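Local structure of homoprotocatechuate 2,3-dioxygenase (Brevibacterium fuscum, 4Z6M) at residues Asn290-Pro302 with Ser350-Gly362. The protein catalyses the iron(II)-dependent, ring-opening addition of dioxygen to homoprotocatechuate, as an extradiol dioxygenase whose metal is held by two histidines and one carboxylate. The protein carries 1 engineered substitution. Numbering follows the deposited sequence.
Sequences NQRRDWWGNPVVP and SYHGQASKGFKLG
Pro299 and Ser356 bring the two backbones closest, CA to CA 5.3 Å, where the irregular segment 290-302, which includes the type I turn Asp294 to Gly297 and leads to helix 302-306, meets the bend between strands 351-352 and 359-361. Ser356 OG, turned to Gly297 O by a chi1 of 59°, donates to it at 2.7 Å, in the carbonyl plane with a C=O...O angle of 160°. Asn290 ND2 reaches the same oxygen at 3.0 Å, tilted from that plane, while Asn290 OD1 accepts from a water that in turn accepts from Ser356 N. Lys357, bent at chi2 (-67°), lays its CG against Pro299 CD and crosses the Asn298 side chain nearly perpendicularly. Its NZ then donates to Trp296 O at 3.0 Å and also to Ile241 O of the second subunit. Apolar contacts continue from Pro299 CB on Ala355 CB (3.8 Å) to Pro302 CG on Leu361 CD2 (4.1 Å). Lys360 and Leu361 pair in an antiparallel ladder with a strand of the second subunit. Ser356 OG and Lys357 NZ thus tie the C-terminal segment to 290-302, whose own Asn290 is the second donor to Gly297 O, and the ammonium, shared between carbonyls of two chains, couples both to the subunit interface.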
ATOM      1  N   ASN A 290     -20.905  14.388  11.889  1.00  6.24           N
ATOM      2  CA  ASN A 290     -20.665  12.963  11.880  1.00  6.03           C
ATOM      3  C   ASN A 290     -19.433  12.549  11.098  1.00  6.24           C
ATOM      4  O   ASN A 290     -19.154  11.369  11.061  1.00  7.16           O
ATOM      5  CB  ASN A 290     -21.885  12.222  11.324  1.00  6.87           C
ATOM      6  CG  ASN A 290     -21.833  10.733  11.589  1.00  6.64           C
ATOM      7  OD1 ASN A 290     -21.692  10.288  12.735  1.00  7.65           O
ATOM      8  ND2 ASN A 290     -21.950   9.942  10.524  1.00  6.71           N
ATOM      9  N   GLN A 291     -18.677  13.488  10.534  1.00  6.11           N
ATOM     10  CA  GLN A 291     -17.369  13.178   9.950  1.00  6.30           C
ATOM     11  C   GLN A 291     -16.176  13.587  10.816  1.00  6.35           C
ATOM     12  O   GLN A 291     -15.031  13.434  10.390  1.00  6.92           O
ATOM     13  CB  GLN A 291     -17.234  13.766   8.532  1.00  5.92           C
ATOM     14  CG  GLN A 291     -18.269  13.231   7.559  1.00  6.09           C
ATOM     15  CD  GLN A 291     -18.096  13.604   6.080  1.00  5.96           C
ATOM     16  OE1 GLN A 291     -18.943  13.266   5.263  1.00  6.97           O
ATOM     17  NE2 GLN A 291     -17.056  14.329   5.744  1.00  6.86           N
ATOM     18  N   ARG A 292     -16.429  14.065  12.038  1.00  6.29           N
ATOM     19  CA  ARG A 292     -15.341  14.641  12.822  1.00  6.16           C
ATOM     20  C   ARG A 292     -14.430  13.556  13.412  1.00  6.55           C
ATOM     21  O   ARG A 292     -13.241  13.791  13.543  1.00  7.65           O
ATOM     22  CB  ARG A 292     -15.872  15.537  13.929  1.00  6.61           C
ATOM     23  CG  ARG A 292     -16.429  14.756  15.126  1.00  7.09           C
ATOM     24  CD  ARG A 292     -17.414  15.507  16.023  1.00  7.25           C
ATOM     25  NE  ARG A 292     -17.829  14.622  17.105  1.00  7.02           N
ATOM     26  CZ  ARG A 292     -18.689  13.632  16.935  1.00  7.14           C
ATOM     27  NH1 ARG A 292     -19.311  13.471  15.778  1.00  7.50           N
ATOM     28  NH2 ARG A 292     -18.954  12.812  17.938  1.00  7.69           N
ATOM     29  N   ARG A 293     -15.002  12.422  13.839  1.00  6.13           N
ATOM     30  CA  ARG A 293     -14.205  11.382  14.513  1.00  6.86           C
ATOM     31  C   ARG A 293     -13.871  10.236  13.561  1.00  7.08           C
ATOM     32  O   ARG A 293     -12.730   9.761  13.518  1.00  8.11           O
ATOM     33  CB  ARG A 293     -14.939  10.883  15.762  1.00  7.83           C
ATOM     34  CG  ARG A 293     -14.839  11.873  16.914  1.00  8.11           C
ATOM     35  CD  ARG A 293     -15.122  11.254  18.259  1.00  8.13           C
ATOM     36  NE  ARG A 293     -14.958  12.209  19.355  1.00  8.27           N
ATOM     37  CZ  ARG A 293     -13.814  12.512  19.945  1.00  8.59           C
ATOM     38  NH1 ARG A 293     -12.668  11.991  19.547  1.00  8.37           N
ATOM     39  NH2 ARG A 293     -13.815  13.338  20.975  1.00  8.16           N
ATOM     40  N   ASP A 294     -14.870   9.824  12.788  1.00  6.45           N
ATOM     41  CA  ASP A 294     -14.692   8.956  11.626  1.00  6.22           C
ATOM     42  C   ASP A 294     -15.158   9.731  10.406  1.00  6.30           C
ATOM     43  O   ASP A 294     -16.344  10.044  10.268  1.00  6.29           O
ATOM     44  CB  ASP A 294     -15.444   7.631  11.770  1.00  6.69           C
ATOM     45  CG  ASP A 294     -15.050   6.672  10.710  1.00  7.38           C
ATOM     46  OD1 ASP A 294     -13.964   6.038  10.858  1.00  7.44           O
ATOM     47  OD2 ASP A 294     -15.752   6.593   9.690  1.00  7.54           O
ATOM     48  N   TRP A 295     -14.208  10.012   9.521  1.00  6.27           N
ATOM     49  CA  TRP A 295     -14.449  10.820   8.327  1.00  6.12           C
ATOM     50  C   TRP A 295     -15.454  10.168   7.380  1.00  5.91           C
ATOM     51  O   TRP A 295     -16.110  10.846   6.583  1.00  6.74           O
ATOM     52  CB  TRP A 295     -13.100  10.977   7.625  1.00  5.93           C
ATOM     53  CG  TRP A 295     -13.033  11.765   6.364  1.00  5.89           C
ATOM     54  CD1 TRP A 295     -12.580  11.328   5.163  1.00  5.97           C
ATOM     55  CD2 TRP A 295     -13.271  13.180   6.218  1.00  5.79           C
ATOM     56  NE1 TRP A 295     -12.551  12.355   4.248  1.00  6.40           N
ATOM     57  CE2 TRP A 295     -12.997  13.504   4.868  1.00  5.61           C
ATOM     58  CE3 TRP A 295     -13.745  14.187   7.070  1.00  5.79           C
ATOM     59  CZ2 TRP A 295     -13.114  14.803   4.384  1.00  6.46           C
ATOM     60  CZ3 TRP A 295     -13.894  15.490   6.554  1.00  6.69           C
ATOM     61  CH2 TRP A 295     -13.582  15.766   5.226  1.00  6.48           C
ATOM     62  N   TRP A 296     -15.559   8.843   7.456  1.00  6.00           N
ATOM     63  CA  TRP A 296     -16.473   8.057   6.630  1.00  6.35           C
ATOM     64  C   TRP A 296     -17.853   7.936   7.244  1.00  6.96           C
ATOM     65  O   TRP A 296     -18.745   7.289   6.669  1.00  7.25           O
ATOM     66  CB  TRP A 296     -15.878   6.684   6.369  1.00  6.69           C
ATOM     67  CG  TRP A 296     -14.456   6.710   5.901  1.00  6.71           C
ATOM     68  CD1 TRP A 296     -13.816   7.695   5.180  1.00  5.97           C
ATOM     69  CD2 TRP A 296     -13.476   5.691   6.138  1.00  6.63           C
ATOM     70  NE1 TRP A 296     -12.515   7.326   4.938  1.00  6.57           N
ATOM     71  CE2 TRP A 296     -12.287   6.098   5.499  1.00  6.48           C
ATOM     72  CE3 TRP A 296     -13.509   4.448   6.768  1.00  7.12           C
ATOM     73  CZ2 TRP A 296     -11.136   5.328   5.528  1.00  7.74           C
ATOM     74  CZ3 TRP A 296     -12.373   3.698   6.809  1.00  8.89           C
ATOM     75  CH2 TRP A 296     -11.197   4.141   6.215  1.00  8.77           C
ATOM     76  N   GLY A 297     -18.031   8.562   8.408  1.00  6.20           N
ATOM     77  CA  GLY A 297     -19.308   8.583   9.071  1.00  6.83           C
ATOM     78  C   GLY A 297     -19.647   7.331   9.857  1.00  7.04           C
ATOM     79  O   GLY A 297     -20.757   7.211  10.345  1.00  7.96           O
ATOM     80  N   ASN A 298     -18.705   6.396   9.995  1.00  7.30           N
ATOM     81  CA  ASN A 298     -18.988   5.204  10.775  1.00  7.43           C
ATOM     82  C   ASN A 298     -19.215   5.608  12.230  1.00  7.18           C
ATOM     83  O   ASN A 298     -18.629   6.584  12.721  1.00  7.86           O
ATOM     84  CB  ASN A 298     -17.866   4.158  10.635  1.00  7.72           C
ATOM     85  CG  ASN A 298     -18.008   3.349   9.373  1.00  9.13           C
ATOM     86  OD1 ASN A 298     -19.126   3.045   8.966  1.00 10.34           O
ATOM     87  ND2 ASN A 298     -16.911   2.979   8.765  1.00  9.07           N
ATOM     88  N   PRO A 299     -20.101   4.891  12.912  1.00  7.60           N
ATOM     89  CA  PRO A 299     -20.476   5.299  14.268  1.00  8.29           C
ATOM     90  C   PRO A 299     -19.356   5.084  15.280  1.00  8.37           C
ATOM     91  O   PRO A 299     -18.595   4.129  15.167  1.00  8.81           O
ATOM     92  CB  PRO A 299     -21.681   4.400  14.579  1.00  9.29           C
ATOM     93  CG  PRO A 299     -21.427   3.167  13.774  1.00  9.55           C
ATOM     94  CD  PRO A 299     -20.864   3.697  12.467  1.00  8.63           C
ATOM     95  N   VAL A 300     -19.253   5.963  16.264  1.00  8.23           N
ATOM     96  CA  VAL A 300     -18.302   5.794  17.362  1.00  8.75           C
ATOM     97  C   VAL A 300     -18.917   4.851  18.368  1.00  9.95           C
ATOM     98  O   VAL A 300     -20.001   5.092  18.883  1.00 10.79           O
ATOM     99  CB  VAL A 300     -17.943   7.148  17.993  1.00  8.11           C
ATOM    100  CG1 VAL A 300     -16.957   6.978  19.139  1.00  8.72           C
ATOM    101  CG2 VAL A 300     -17.352   8.067  16.938  1.00  9.14           C
ATOM    102  N   VAL A 301     -18.208   3.755  18.628  1.00 10.04           N
ATOM    103  CA  VAL A 301     -18.688   2.748  19.540  1.00 11.24           C
ATOM    104  C   VAL A 301     -18.837   3.343  20.954  1.00  9.85           C
ATOM    105  O   VAL A 301     -18.014   4.135  21.398  1.00  9.98           O
ATOM    106  CB  VAL A 301     -17.748   1.512  19.540  1.00 12.39           C
ATOM    107  CG1 VAL A 301     -17.513   0.991  18.127  1.00 12.47           C
ATOM    108  CG2 VAL A 301     -16.452   1.820  20.230  1.00 14.54           C
ATOM    109  N   PRO A 302     -19.907   2.998  21.661  1.00 10.31           N
ATOM    110  CA  PRO A 302     -20.197   3.684  22.937  1.00 11.51           C
ATOM    111  C   PRO A 302     -19.102   3.506  23.995  1.00 10.52           C
ATOM    112  O   PRO A 302     -18.828   4.429  24.766  1.00 11.13           O
ATOM    113  CB  PRO A 302     -21.536   3.082  23.379  1.00 12.97           C
ATOM    114  CG  PRO A 302     -21.812   1.954  22.454  1.00 15.50           C
ATOM    115  CD  PRO A 302     -21.005   2.129  21.220  1.00 11.28           C
ATOM    116  N   SER A 350     -28.870  12.966   8.250  1.00  8.89           N
ATOM    117  CA  SER A 350     -28.779  13.268   9.670  1.00  9.38           C
ATOM    118  C   SER A 350     -29.399  12.141  10.474  1.00  9.65           C
ATOM    119  O   SER A 350     -30.182  11.322   9.947  1.00 10.43           O
ATOM    120  CB  SER A 350     -29.459  14.604   9.997  1.00 10.49           C
ATOM    121  OG  SER A 350     -30.861  14.515   9.894  1.00 13.87           O
ATOM    122  N   TYR A 351     -29.054  12.125  11.752  1.00  9.66           N
ATOM    123  CA  TYR A 351     -29.378  11.022  12.664  1.00 10.03           C
ATOM    124  C   TYR A 351     -29.937  11.623  13.935  1.00 10.19           C
ATOM    125  O   TYR A 351     -29.309  12.477  14.536  1.00 10.81           O
ATOM    126  CB  TYR A 351     -28.118  10.158  12.948  1.00 10.13           C
ATOM    127  CG  TYR A 351     -27.482   9.655  11.675  1.00 10.58           C
ATOM    128  CD1 TYR A 351     -28.088   8.644  10.924  1.00 10.37           C
ATOM    129  CD2 TYR A 351     -26.330  10.225  11.183  1.00 10.69           C
ATOM    130  CE1 TYR A 351     -27.538   8.203   9.746  1.00 13.51           C
ATOM    131  CE2 TYR A 351     -25.778   9.809   9.991  1.00 12.24           C
ATOM    132  CZ  TYR A 351     -26.377   8.799   9.279  1.00 12.79           C
ATOM    133  OH  TYR A 351     -25.822   8.378   8.093  1.00 16.30           O
ATOM    134  N   HIS A 352     -31.130  11.184  14.318  1.00 12.07           N
ATOM    135  CA  HIS A 352     -31.812  11.643  15.516  1.00 12.71           C
ATOM    136  C   HIS A 352     -31.996  10.494  16.488  1.00 12.69           C
ATOM    137  O   HIS A 352     -32.699   9.531  16.177  1.00 13.97           O
ATOM    138  CB  HIS A 352     -33.211  12.139  15.154  1.00 14.71           C
ATOM    139  CG  HIS A 352     -33.222  13.294  14.221  1.00 18.27           C
ATOM    140  ND1 HIS A 352     -33.299  14.594  14.663  1.00 21.73           N
ATOM    141  CD2 HIS A 352     -33.188  13.350  12.869  1.00 22.24           C
ATOM    142  CE1 HIS A 352     -33.299  15.408  13.623  1.00 20.92           C
ATOM    143  NE2 HIS A 352     -33.230  14.677  12.522  1.00 24.40           N
ATOM    144  N   GLY A 353     -31.397  10.611  17.667  1.00 12.47           N
ATOM    145  CA  GLY A 353     -31.598   9.617  18.712  1.00 14.69           C
ATOM    146  C   GLY A 353     -31.000   8.255  18.398  1.00 15.63           C
ATOM    147  O   GLY A 353     -31.402   7.254  18.967  1.00 17.65           O
ATOM    148  N   GLN A 354     -30.020   8.228  17.496  0.50 14.15           N
ATOM    149  CA  GLN A 354     -29.375   6.990  17.104  0.50 14.14           C
ATOM    150  C   GLN A 354     -28.006   7.303  16.547  0.50 13.35           C
ATOM    151  O   GLN A 354     -27.668   8.470  16.342  0.50 14.11           O
ATOM    152  CB  GLN A 354     -30.228   6.232  16.090  0.50 16.55           C
ATOM    153  CG  GLN A 354     -30.622   6.997  14.845  0.50 18.37           C
ATOM    154  CD  GLN A 354     -31.683   6.255  14.037  0.50 22.98           C
ATOM    155  OE1 GLN A 354     -31.828   5.035  14.139  0.50 28.14           O
ATOM    156  NE2 GLN A 354     -32.425   6.988  13.233  0.50 28.00           N
ATOM    157  N   ALA A 355     -27.207   6.258  16.351  1.00 12.10           N
ATOM    158  CA  ALA A 355     -25.949   6.363  15.667  1.00 11.27           C
ATOM    159  C   ALA A 355     -26.141   6.325  14.166  1.00 11.36           C
ATOM    160  O   ALA A 355     -27.236   6.068  13.671  1.00 12.98           O
ATOM    161  CB  ALA A 355     -25.023   5.261  16.139  1.00 13.44           C
ATOM    162  N   SER A 356     -25.064   6.567  13.440  1.00 10.62           N
ATOM    163  CA  SER A 356     -25.074   6.444  12.000  1.00 10.70           C
ATOM    164  C   SER A 356     -25.148   4.976  11.565  1.00 10.90           C
ATOM    165  O   SER A 356     -24.981   4.048  12.378  1.00 12.23           O
ATOM    166  CB  SER A 356     -23.822   7.096  11.469  1.00 10.77           C
ATOM    167  OG  SER A 356     -22.685   6.465  12.034  1.00 11.54           O
ATOM    168  N   LYS A 357     -25.418   4.785  10.274  1.00 11.32           N
ATOM    169  CA  LYS A 357     -25.363   3.491   9.589  1.00 12.68           C
ATOM    170  C   LYS A 357     -26.382   2.473  10.099  1.00 13.46           C
ATOM    171  O   LYS A 357     -26.231   1.260   9.899  1.00 17.59           O
ATOM    172  CB  LYS A 357     -23.954   2.876   9.611  1.00 12.58           C
ATOM    173  CG  LYS A 357     -22.788   3.802   9.342  1.00 12.90           C
ATOM    174  CD  LYS A 357     -22.731   4.353   7.952  1.00 11.16           C
ATOM    175  CE  LYS A 357     -21.426   5.111   7.717  1.00 10.19           C
ATOM    176  NZ  LYS A 357     -21.509   6.053   6.587  1.00  8.79           N
ATOM    177  N   GLY A 358     -27.436   2.948  10.745  1.00 12.41           N
ATOM    178  CA  GLY A 358     -28.556   2.076  11.087  1.00 12.78           C
ATOM    179  C   GLY A 358     -28.566   1.514  12.497  1.00 12.55           C
ATOM    180  O   GLY A 358     -29.401   0.668  12.794  1.00 15.58           O
ATOM    181  N   PHE A 359     -27.668   1.979  13.363  1.00 12.65           N
ATOM    182  CA  PHE A 359     -27.487   1.424  14.705  1.00 13.34           C
ATOM    183  C   PHE A 359     -27.999   2.367  15.801  1.00 14.95           C
ATOM    184  O   PHE A 359     -27.949   3.579  15.660  1.00 15.58           O
ATOM    185  CB  PHE A 359     -26.017   1.100  14.965  1.00 14.00           C
ATOM    186  CG  PHE A 359     -25.462   0.054  14.051  1.00 13.23           C
ATOM    187  CD1 PHE A 359     -25.965  -1.247  14.075  1.00 14.10           C
ATOM    188  CD2 PHE A 359     -24.467   0.371  13.125  1.00 15.02           C
ATOM    189  CE1 PHE A 359     -25.460  -2.211  13.214  1.00 14.33           C
ATOM    190  CE2 PHE A 359     -23.956  -0.596  12.277  1.00 15.84           C
ATOM    191  CZ  PHE A 359     -24.458  -1.885  12.315  1.00 14.80           C
ATOM    192  N   LYS A 360     -28.485   1.779  16.890  1.00 16.70           N
ATOM    193  CA  LYS A 360     -28.724   2.452  18.172  1.00 18.53           C
ATOM    194  C   LYS A 360     -27.746   1.905  19.192  1.00 19.16           C
ATOM    195  O   LYS A 360     -27.021   0.942  18.910  1.00 17.54           O
ATOM    196  CB  LYS A 360     -30.154   2.160  18.680  1.00 23.40           C
ATOM    197  CG  LYS A 360     -31.219   3.109  18.190  1.00 27.86           C
ATOM    198  CD  LYS A 360     -32.561   2.907  18.899  1.00 33.58           C
ATOM    199  CE  LYS A 360     -32.808   1.482  19.402  1.00 37.48           C
ATOM    200  NZ  LYS A 360     -34.222   1.281  19.847  1.00 43.23           N
ATOM    201  N   LEU A 361     -27.739   2.479  20.389  1.00 22.50           N
ATOM    202  CA  LEU A 361     -26.845   1.977  21.436  1.00 22.63           C
ATOM    203  C   LEU A 361     -27.380   0.712  22.082  1.00 23.05           C
ATOM    204  O   LEU A 361     -28.553   0.637  22.399  1.00 24.36           O
ATOM    205  CB  LEU A 361     -26.598   3.059  22.478  1.00 25.45           C
ATOM    206  CG  LEU A 361     -25.902   4.303  21.890  1.00 24.67           C
ATOM    207  CD1 LEU A 361     -25.186   5.086  22.978  1.00 26.24           C
ATOM    208  CD2 LEU A 361     -24.931   3.978  20.751  1.00 27.82           C
ATOM    209  N   GLY A 362     -26.504  -0.276  22.268  1.00 23.31           N
ATOM    210  CA  GLY A 362     -26.871  -1.553  22.882  1.00 25.75           C
ATOM    211  C   GLY A 362     -27.003  -1.470  24.396  1.00 34.19           C
ATOM    212  O   GLY A 362     -26.806  -0.400  24.978  1.00 37.65           O
TER
HETATM  213  O   HOH W   1     -23.203   8.666  14.591  1.00 10.03           O